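Beta-phosphoglucomutase (Bacteroides vulgatus, PDB 3DV9) is a putative beta-phosphoglucomutase of the HAD family that probably interconverts beta-glucose 1-phosphate and glucose 6-phosphate with the help of magnesium. Local coordinates at residues 27-32 against 63-68; 117-122 against 235-240; 42-47 against 99-104. All coordinates share one frame; numbering follows the deposited sequence. Where two conformers were deposited one is given.

Contact 1 (27-32 against 63-68); sequences LFDMDG and MHEGRT. With MG (magnesium ion), chain B; PO4 (phosphate ion), chain C.
The magnesium site of a HAD-type core joins Asp29, on strand 25-29, and Asp31 just beyond it to Glu65 from a loop of the helical cap. The two segments share no hydrogen bond. The metal links them. Magnesium is bound by Asp29 OD2 at 2.1 Å and by the backbone O of Asp31 at 2.3 Å. Glu65 comes from across with one carboxylate oxygen, OE2, also 2.1 Å from magnesium. Its extended chain (chi1 180°, chi2 172°) carries the carboxylate from the loop to the ion. Asn190 OD1 and water 2 are further ligands. The last position holds phosphate O2 or water 1, which overlap and cannot both be present at once. The phosphate probably comes from the crystallisation liquor, and its exact placing is doubtful because its P lies 3.0 Å from Asp29 OD1. The backbone N of Asp31 donates to phosphate O1 at 3.0 Å, with an N-H...O angle of 159°; a bond from Met30 N to the same oxygen is weak. Lys165 pairs with Asp29 OD1, and Ser37 bonds to Asp31 OD1. Magnesium draws the oxygens together: Asp31 O and Glu65 OE2 are 3.0 Å apart without a proton between them. The Asp29-Asp31 spacing fits the HAD signature, whose first aspartate is the usual nucleophile. The metal and phosphate sites are consistent with phosphoryl transfer, with Glu65 tying cap to core.

Contact 2 (117-122 against 235-240); sequences LTKIKS and KNWETL
Ile120 lies over one face of the Trp237 indole, and the two side chains cross at about a right angle. The touching atom is CG1, which sits above the six-membered ring but is shifted toward its rim. It is 3.7 Å from Trp237 CZ2 and 4.0 Å from the ring centroid, 24° off the ring normal. This is a CH-pi contact. With CG anti to the backbone N (chi1 177°), the Trp237 ring is carried into the gap between the helices. Lys119 runs past the pyrrole end of the same indole in the opposite direction. Its CD comes within 4.1 Å of Trp237 CD1. The extended lysine chain then meets Glu238, again nearly at a right angle. Lys119 NZ forms a salt bridge with Glu238 OE1 at 2.9 Å. The ammonium sits well above the carboxylate plane. The same NZ also donates to Asn234 OD1, its strongest polar partner, so the lysine end is held from more than one direction. The polar pair lies toward the solvent-facing side, while Ile120 and Trp237 are buried. Both of these also touch Val26 of strand 25-29. The local helix axes approach to 10.5 Å and run roughly parallel, 27° apart. Neighbouring helices 113-122 and 230-244 thus cover one face of the parallel sheet, as in the Rossmann-like core of HAD proteins.

Contact 3 (42-47 against 99-104); sequences AESWHK and EEFNKC
Lys47 reaches Glu100 with a fully extended chain, its CG anti to the backbone N (chi1 180°). Glu100 starts in a similar way (chi1 -170°) but bends at chi2 (61°), which turns its carboxylate across the end of the lysine. The two side chains cross at about a right angle. Lys47 NZ and Glu100 OE2 form a salt bridge at 3.1 Å, and the hydrogen bond within it is weak. Lys47 CE is almost as near to Glu100 OE2, at 3.2 Å. The other oxygen, Glu100 OE1, takes a shorter bond of 2.8 Å from Lys103 NZ in one of the two lysine conformers, on the syn side but tilted out of the carboxylate plane. One carboxylate therefore bridges two lysines, and its negative charge is probably shared between them. These helices, 38-51 and 87-101, belong to the helical cap inserted after the first strand of the HAD core, and the contact lies where the second helix ends in a type I turn from Phe101 to Cys104. One turn earlier on helix 38-51, the CA atoms of Ser44 and Phe101 are 5.6 Å apart, a spacing consistent with the small side chain of Ser44. Ser44 OG lies 3.4 Å from Phe101 CA but bonds to Asn40 O in its own helix. Asn40 ND2 in turn bonds to Phe101 O, and the Phe101 ring meets that of His41.

Contact 1 holds the magnesium between core and cap, and the other two contacts lie on different sides of it. Contact 2 belongs to the core. Its centre is 22 Å from that of contact 1, yet the two touch through Phe28: Phe28 CE2 is 3.3 Å from Leu117 CD2, and Phe28 CZ is 3.5 Å from Ile120 CD1. Contact 3 belongs to the cap. Its nearest atoms are about 6 Å from contact 1, and the Phe101 side chain is about 11 Å from magnesium. Along the chain, contacts 1 and 3 interleave, because the cap is inserted after strand 25-29. Contacts 2 and 3 stay about 17 Å apart at their nearest atoms.

Contact 1 (27-32 against 63-68)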
# COMPACT_ATOMS: atom_id res chain seq x y z
N LEU A 27 0.78 -5.12 -8.11
CA LEU A 27 0.03 -3.98 -7.59
C LEU A 27 0.79 -3.41 -6.43
O LEU A 27 0.86 -4.04 -5.37
CB LEU A 27 -1.37 -4.42 -7.11
CG LEU A 27 -2.42 -4.60 -8.21
CD1 LEU A 27 -1.91 -4.99 -9.56
CD2 LEU A 27 -3.62 -5.48 -7.71
N PHE A 28 1.38 -2.23 -6.61
CA PHE A 28 2.20 -1.60 -5.56
C PHE A 28 1.46 -0.56 -4.77
O PHE A 28 0.94 0.44 -5.32
CB PHE A 28 3.40 -0.90 -6.18
CG PHE A 28 4.44 -1.83 -6.68
CD1 PHE A 28 5.55 -2.12 -5.87
CD2 PHE A 28 4.35 -2.39 -7.95
CE1 PHE A 28 6.56 -2.99 -6.32
CE2 PHE A 28 5.35 -3.29 -8.42
CZ PHE A 28 6.46 -3.56 -7.61
N ASP A 29 1.49 -0.72 -3.45
CA ASP A 29 1.18 0.43 -2.65
C ASP A 29 2.18 1.60 -2.93
O ASP A 29 3.32 1.37 -3.37
CB ASP A 29 1.24 0.03 -1.18
CG ASP A 29 0.95 1.16 -0.28
OD1 ASP A 29 -0.09 1.81 -0.49
OD2 ASP A 29 1.79 1.40 0.61
N MSE A 30 1.76 2.86 -2.71
CA MSE A 30 2.71 3.97 -2.92
C MSE A 30 3.55 4.39 -1.69
O MSE A 30 4.78 4.27 -1.67
CB MSE A 30 2.01 5.20 -3.51
CG MSE A 30 3.05 6.25 -3.93
SE MSE A 30 2.20 7.78 -4.73
CE MSE A 30 1.34 8.49 -3.10
N ASP A 31 2.89 4.91 -0.68
CA ASP A 31 3.60 5.44 0.50
C ASP A 31 4.26 4.33 1.31
O ASP A 31 3.60 3.41 1.76
CB ASP A 31 2.63 6.22 1.37
CG ASP A 31 2.09 7.45 0.68
OD1 ASP A 31 2.88 8.29 0.20
OD2 ASP A 31 0.86 7.57 0.62
N GLY A 32 5.58 4.46 1.52
CA GLY A 32 6.31 3.44 2.25
C GLY A 32 6.69 2.22 1.41
O GLY A 32 7.21 1.24 1.96
N MSE A 63 -0.14 3.11 12.30
CA MSE A 63 -1.17 2.06 12.39
C MSE A 63 -2.32 2.29 11.42
O MSE A 63 -2.82 1.32 10.83
CB MSE A 63 -1.68 1.94 13.83
CG MSE A 63 -0.59 1.34 14.76
SE MSE A 63 -0.17 -0.49 14.35
CE MSE A 63 -1.95 -1.27 14.42
N HIS A 64 -2.69 3.57 11.23
CA HIS A 64 -3.77 3.99 10.31
C HIS A 64 -3.31 4.22 8.85
O HIS A 64 -4.11 4.63 8.00
CB HIS A 64 -4.53 5.22 10.83
CG HIS A 64 -5.26 4.96 12.11
ND1 HIS A 64 -6.17 3.94 12.26
CD2 HIS A 64 -5.19 5.58 13.31
CE1 HIS A 64 -6.62 3.93 13.50
NE2 HIS A 64 -6.06 4.93 14.15
N GLU A 65 -2.04 3.92 8.55
CA GLU A 65 -1.52 4.05 7.18
C GLU A 65 -2.44 3.36 6.16
O GLU A 65 -2.77 2.20 6.31
CB GLU A 65 -0.10 3.47 7.08
CG GLU A 65 0.46 3.59 5.67
CD GLU A 65 1.93 3.20 5.59
OE1 GLU A 65 2.61 3.09 6.64
OE2 GLU A 65 2.36 2.99 4.46
N GLY A 66 -2.85 4.10 5.13
CA GLY A 66 -3.79 3.60 4.14
C GLY A 66 -5.25 3.96 4.32
O GLY A 66 -6.04 3.89 3.37
N ARG A 67 -5.63 4.30 5.54
CA ARG A 67 -7.04 4.57 5.87
C ARG A 67 -7.42 5.94 5.28
O ARG A 67 -6.58 6.84 5.24
CB ARG A 67 -7.12 4.62 7.40
CG ARG A 67 -8.48 4.38 7.99
CD ARG A 67 -8.41 4.47 9.50
NE ARG A 67 -8.25 3.17 10.17
CZ ARG A 67 -9.10 2.15 10.06
NH1 ARG A 67 -10.16 2.25 9.28
NH2 ARG A 67 -8.88 1.03 10.72
N THR A 68 -8.66 6.12 4.84
CA THR A 68 -9.08 7.46 4.41
C THR A 68 -8.93 8.45 5.57
O THR A 68 -9.14 8.10 6.74
CB THR A 68 -10.54 7.50 3.91
OG1 THR A 68 -11.44 7.47 5.04
CG2 THR A 68 -10.82 6.35 2.97
MG MG B . 1.83 2.27 2.58
P PO4 C . -0.58 4.30 1.10
O1 PO4 C . -0.05 4.44 -0.32
O2 PO4 C . 0.45 3.69 2.00
O3 PO4 C . -1.85 3.44 1.11
O4 PO4 C . -0.99 5.65 1.67
O HOH W 1 0.08 3.41 2.32
O HOH W 2 -0.06 0.88 3.04

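Contact 2 (117-122 against 235-240)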
# COMPACT_ATOMS: atom_id res chain seq x y z
N LEU A 117 10.89 -2.44 -10.27
CA LEU A 117 9.87 -2.04 -11.27
C LEU A 117 10.43 -2.23 -12.68
O LEU A 117 9.71 -2.66 -13.58
CB LEU A 117 9.47 -0.58 -11.06
CG LEU A 117 8.56 -0.41 -9.84
CD1 LEU A 117 8.48 1.07 -9.41
CD2 LEU A 117 7.17 -1.06 -10.13
N THR A 118 11.70 -1.94 -12.86
CA THR A 118 12.31 -2.11 -14.21
C THR A 118 12.38 -3.59 -14.59
O THR A 118 12.18 -3.94 -15.76
CB THR A 118 13.70 -1.40 -14.33
OG1 THR A 118 14.68 -2.10 -13.55
CG2 THR A 118 13.62 0.03 -13.85
N LYS A 119 12.61 -4.47 -13.59
CA LYS A 119 12.69 -5.92 -13.85
C LYS A 119 11.28 -6.38 -14.24
O LYS A 119 11.10 -7.13 -15.21
CB LYS A 119 13.06 -6.67 -12.56
CG LYS A 119 14.53 -6.52 -12.17
CD LYS A 119 14.74 -7.22 -10.85
CE LYS A 119 16.11 -6.97 -10.33
NZ LYS A 119 16.29 -7.62 -8.97
N ILE A 120 10.30 -5.90 -13.48
CA ILE A 120 8.87 -6.30 -13.66
C ILE A 120 8.40 -5.86 -15.06
O ILE A 120 7.80 -6.64 -15.80
CB ILE A 120 7.96 -5.74 -12.51
CG1 ILE A 120 8.27 -6.51 -11.22
CG2 ILE A 120 6.44 -5.86 -12.84
CD1 ILE A 120 7.80 -5.81 -9.89
N LYS A 121 8.65 -4.61 -15.39
CA LYS A 121 8.30 -4.07 -16.73
C LYS A 121 9.01 -4.87 -17.85
O LYS A 121 8.38 -5.21 -18.86
CB LYS A 121 8.56 -2.54 -16.78
CG LYS A 121 7.89 -1.74 -17.88
CD LYS A 121 6.44 -1.37 -17.48
CE LYS A 121 5.71 -0.84 -18.71
NZ LYS A 121 4.74 0.23 -18.34
N SER A 122 10.29 -5.20 -17.67
CA SER A 122 11.08 -5.95 -18.65
C SER A 122 10.47 -7.34 -18.93
O SER A 122 10.56 -7.87 -20.06
CB SER A 122 12.51 -6.14 -18.13
OG SER A 122 13.32 -6.77 -19.12
N LYS A 235 15.96 -7.92 -4.32
CA LYS A 235 16.97 -8.97 -4.46
C LYS A 235 16.34 -10.35 -4.70
O LYS A 235 16.92 -11.21 -5.39
CB LYS A 235 17.80 -9.03 -3.19
CG LYS A 235 18.90 -10.06 -3.20
CD LYS A 235 19.81 -9.87 -1.99
CE LYS A 235 19.06 -9.97 -0.67
NZ LYS A 235 19.93 -9.63 0.52
N ASN A 236 15.18 -10.53 -4.11
CA ASN A 236 14.46 -11.78 -4.18
C ASN A 236 13.49 -11.91 -5.36
O ASN A 236 12.87 -12.97 -5.55
CB ASN A 236 13.71 -11.98 -2.87
CG ASN A 236 14.62 -12.49 -1.78
OD1 ASN A 236 14.90 -13.69 -1.71
ND2 ASN A 236 15.12 -11.58 -0.95
N TRP A 237 13.39 -10.87 -6.17
CA TRP A 237 12.38 -10.86 -7.24
C TRP A 237 12.54 -12.07 -8.22
O TRP A 237 11.58 -12.79 -8.54
CB TRP A 237 12.40 -9.52 -8.02
CG TRP A 237 11.42 -9.66 -9.11
CD1 TRP A 237 11.67 -9.83 -10.42
CD2 TRP A 237 9.99 -9.77 -8.94
NE1 TRP A 237 10.48 -10.01 -11.11
CE2 TRP A 237 9.43 -9.97 -10.22
CE3 TRP A 237 9.13 -9.70 -7.82
CZ2 TRP A 237 8.04 -10.12 -10.42
CZ3 TRP A 237 7.75 -9.85 -8.02
CH2 TRP A 237 7.22 -10.05 -9.31
N GLU A 238 13.74 -12.25 -8.72
CA GLU A 238 14.01 -13.35 -9.69
C GLU A 238 13.57 -14.72 -9.17
O GLU A 238 12.86 -15.45 -9.86
CB GLU A 238 15.48 -13.34 -10.11
CG GLU A 238 15.89 -11.98 -10.75
CD GLU A 238 16.63 -11.01 -9.79
OE1 GLU A 238 16.03 -10.47 -8.79
OE2 GLU A 238 17.86 -10.79 -10.09
N THR A 239 13.96 -15.01 -7.92
CA THR A 239 13.61 -16.29 -7.26
C THR A 239 12.12 -16.38 -7.04
O THR A 239 11.51 -17.45 -7.18
CB THR A 239 14.37 -16.40 -5.92
OG1 THR A 239 15.77 -16.37 -6.20
CG2 THR A 239 14.02 -17.74 -5.15
N LEU A 240 11.51 -15.26 -6.69
CA LEU A 240 10.08 -15.28 -6.42
C LEU A 240 9.31 -15.49 -7.72
O LEU A 240 8.41 -16.35 -7.78
CB LEU A 240 9.68 -13.95 -5.73
CG LEU A 240 8.18 -13.81 -5.50
CD1 LEU A 240 7.63 -14.90 -4.58
CD2 LEU A 240 7.87 -12.42 -4.97

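Contact 3 (42-47 against 99-104)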
# COMPACT_ATOMS: atom_id res chain seq x y z
N ALA A 42 3.19 10.82 8.71
CA ALA A 42 2.95 10.63 10.17
C ALA A 42 3.12 11.89 11.02
O ALA A 42 2.26 12.20 11.88
CB ALA A 42 3.86 9.48 10.70
N GLU A 43 4.23 12.60 10.81
CA GLU A 43 4.46 13.88 11.48
C GLU A 43 3.39 14.93 11.13
O GLU A 43 2.89 15.61 12.04
CB GLU A 43 5.87 14.40 11.18
CG GLU A 43 6.24 15.74 11.90
CD GLU A 43 6.21 15.62 13.41
OE1 GLU A 43 6.09 14.50 13.93
OE2 GLU A 43 6.33 16.65 14.10
N SER A 44 3.03 15.05 9.85
CA SER A 44 1.99 15.99 9.40
C SER A 44 0.64 15.67 10.01
O SER A 44 -0.08 16.57 10.46
CB SER A 44 1.85 16.00 7.87
OG SER A 44 3.07 16.42 7.29
N TRP A 45 0.28 14.39 10.02
CA TRP A 45 -1.00 14.01 10.62
C TRP A 45 -0.96 14.35 12.11
O TRP A 45 -1.92 14.92 12.64
CB TRP A 45 -1.28 12.53 10.47
CG TRP A 45 -2.06 12.19 9.27
CD1 TRP A 45 -1.61 11.51 8.15
CD2 TRP A 45 -3.43 12.52 9.01
NE1 TRP A 45 -2.63 11.38 7.24
CE2 TRP A 45 -3.75 11.99 7.74
CE3 TRP A 45 -4.42 13.21 9.74
CZ2 TRP A 45 -5.03 12.13 7.17
CZ3 TRP A 45 -5.68 13.33 9.19
CH2 TRP A 45 -5.98 12.81 7.91
N HIS A 46 0.14 13.98 12.77
CA HIS A 46 0.25 14.18 14.22
C HIS A 46 0.10 15.67 14.59
O HIS A 46 -0.68 16.05 15.49
CB HIS A 46 1.59 13.66 14.73
CG HIS A 46 1.87 14.13 16.12
ND1 HIS A 46 1.14 13.71 17.21
CD2 HIS A 46 2.77 15.02 16.59
CE1 HIS A 46 1.59 14.30 18.29
NE2 HIS A 46 2.57 15.12 17.95
N LYS A 47 0.85 16.50 13.87
CA LYS A 47 0.90 17.93 14.12
C LYS A 47 -0.42 18.64 13.80
O LYS A 47 -0.86 19.50 14.57
CB LYS A 47 2.06 18.53 13.32
CG LYS A 47 2.25 20.04 13.46
CD LYS A 47 3.45 20.46 12.62
CE LYS A 47 3.53 21.96 12.49
NZ LYS A 47 4.92 22.33 12.14
N GLU A 99 -1.35 20.78 3.19
CA GLU A 99 -0.47 21.95 3.21
C GLU A 99 0.77 21.69 4.05
O GLU A 99 1.87 22.11 3.69
CB GLU A 99 -1.22 23.19 3.73
CG GLU A 99 -0.41 24.50 3.71
CD GLU A 99 -1.24 25.77 3.88
OE1 GLU A 99 -2.49 25.72 3.74
OE2 GLU A 99 -0.64 26.85 4.12
N GLU A 100 0.58 21.01 5.18
CA GLU A 100 1.69 20.72 6.09
C GLU A 100 2.69 19.74 5.47
O GLU A 100 3.91 19.95 5.57
CB GLU A 100 1.17 20.18 7.43
CG GLU A 100 2.23 20.06 8.51
CD GLU A 100 2.88 21.39 8.88
OE1 GLU A 100 2.26 22.45 8.68
OE2 GLU A 100 4.03 21.36 9.38
N PHE A 101 2.17 18.68 4.86
CA PHE A 101 3.02 17.71 4.15
C PHE A 101 3.86 18.43 3.09
O PHE A 101 5.07 18.19 2.97
CB PHE A 101 2.16 16.64 3.46
CG PHE A 101 2.97 15.55 2.77
CD1 PHE A 101 3.20 14.34 3.41
CD2 PHE A 101 3.49 15.72 1.48
CE1 PHE A 101 3.93 13.33 2.80
CE2 PHE A 101 4.23 14.71 0.86
CZ PHE A 101 4.46 13.50 1.53
N ASN A 102 3.21 19.32 2.34
CA ASN A 102 3.87 20.04 1.24
C ASN A 102 4.95 21.03 1.66
O ASN A 102 5.60 21.65 0.80
CB ASN A 102 2.84 20.68 0.30
CG ASN A 102 2.06 19.64 -0.50
OD1 ASN A 102 2.58 18.56 -0.80
ND2 ASN A 102 0.81 19.95 -0.81
N LYS A 103 5.15 21.16 2.98
CA LYS A 103 6.27 21.97 3.45
C LYS A 103 7.55 21.19 3.14
O LYS A 103 8.63 21.77 3.08
CB LYS A 103 6.14 22.36 4.92
CG LYS A 103 5.20 23.54 5.11
CD LYS A 103 4.70 23.72 6.55
CE LYS A 103 3.50 24.69 6.52
NZ LYS A 103 2.99 25.00 7.88
N CYS A 104 7.37 19.89 2.88
CA CYS A 104 8.46 19.00 2.52
C CYS A 104 8.00 17.94 1.52
O CYS A 104 8.03 16.74 1.81
CB CYS A 104 8.96 18.31 3.79
SG CYS A 104 10.71 18.03 3.81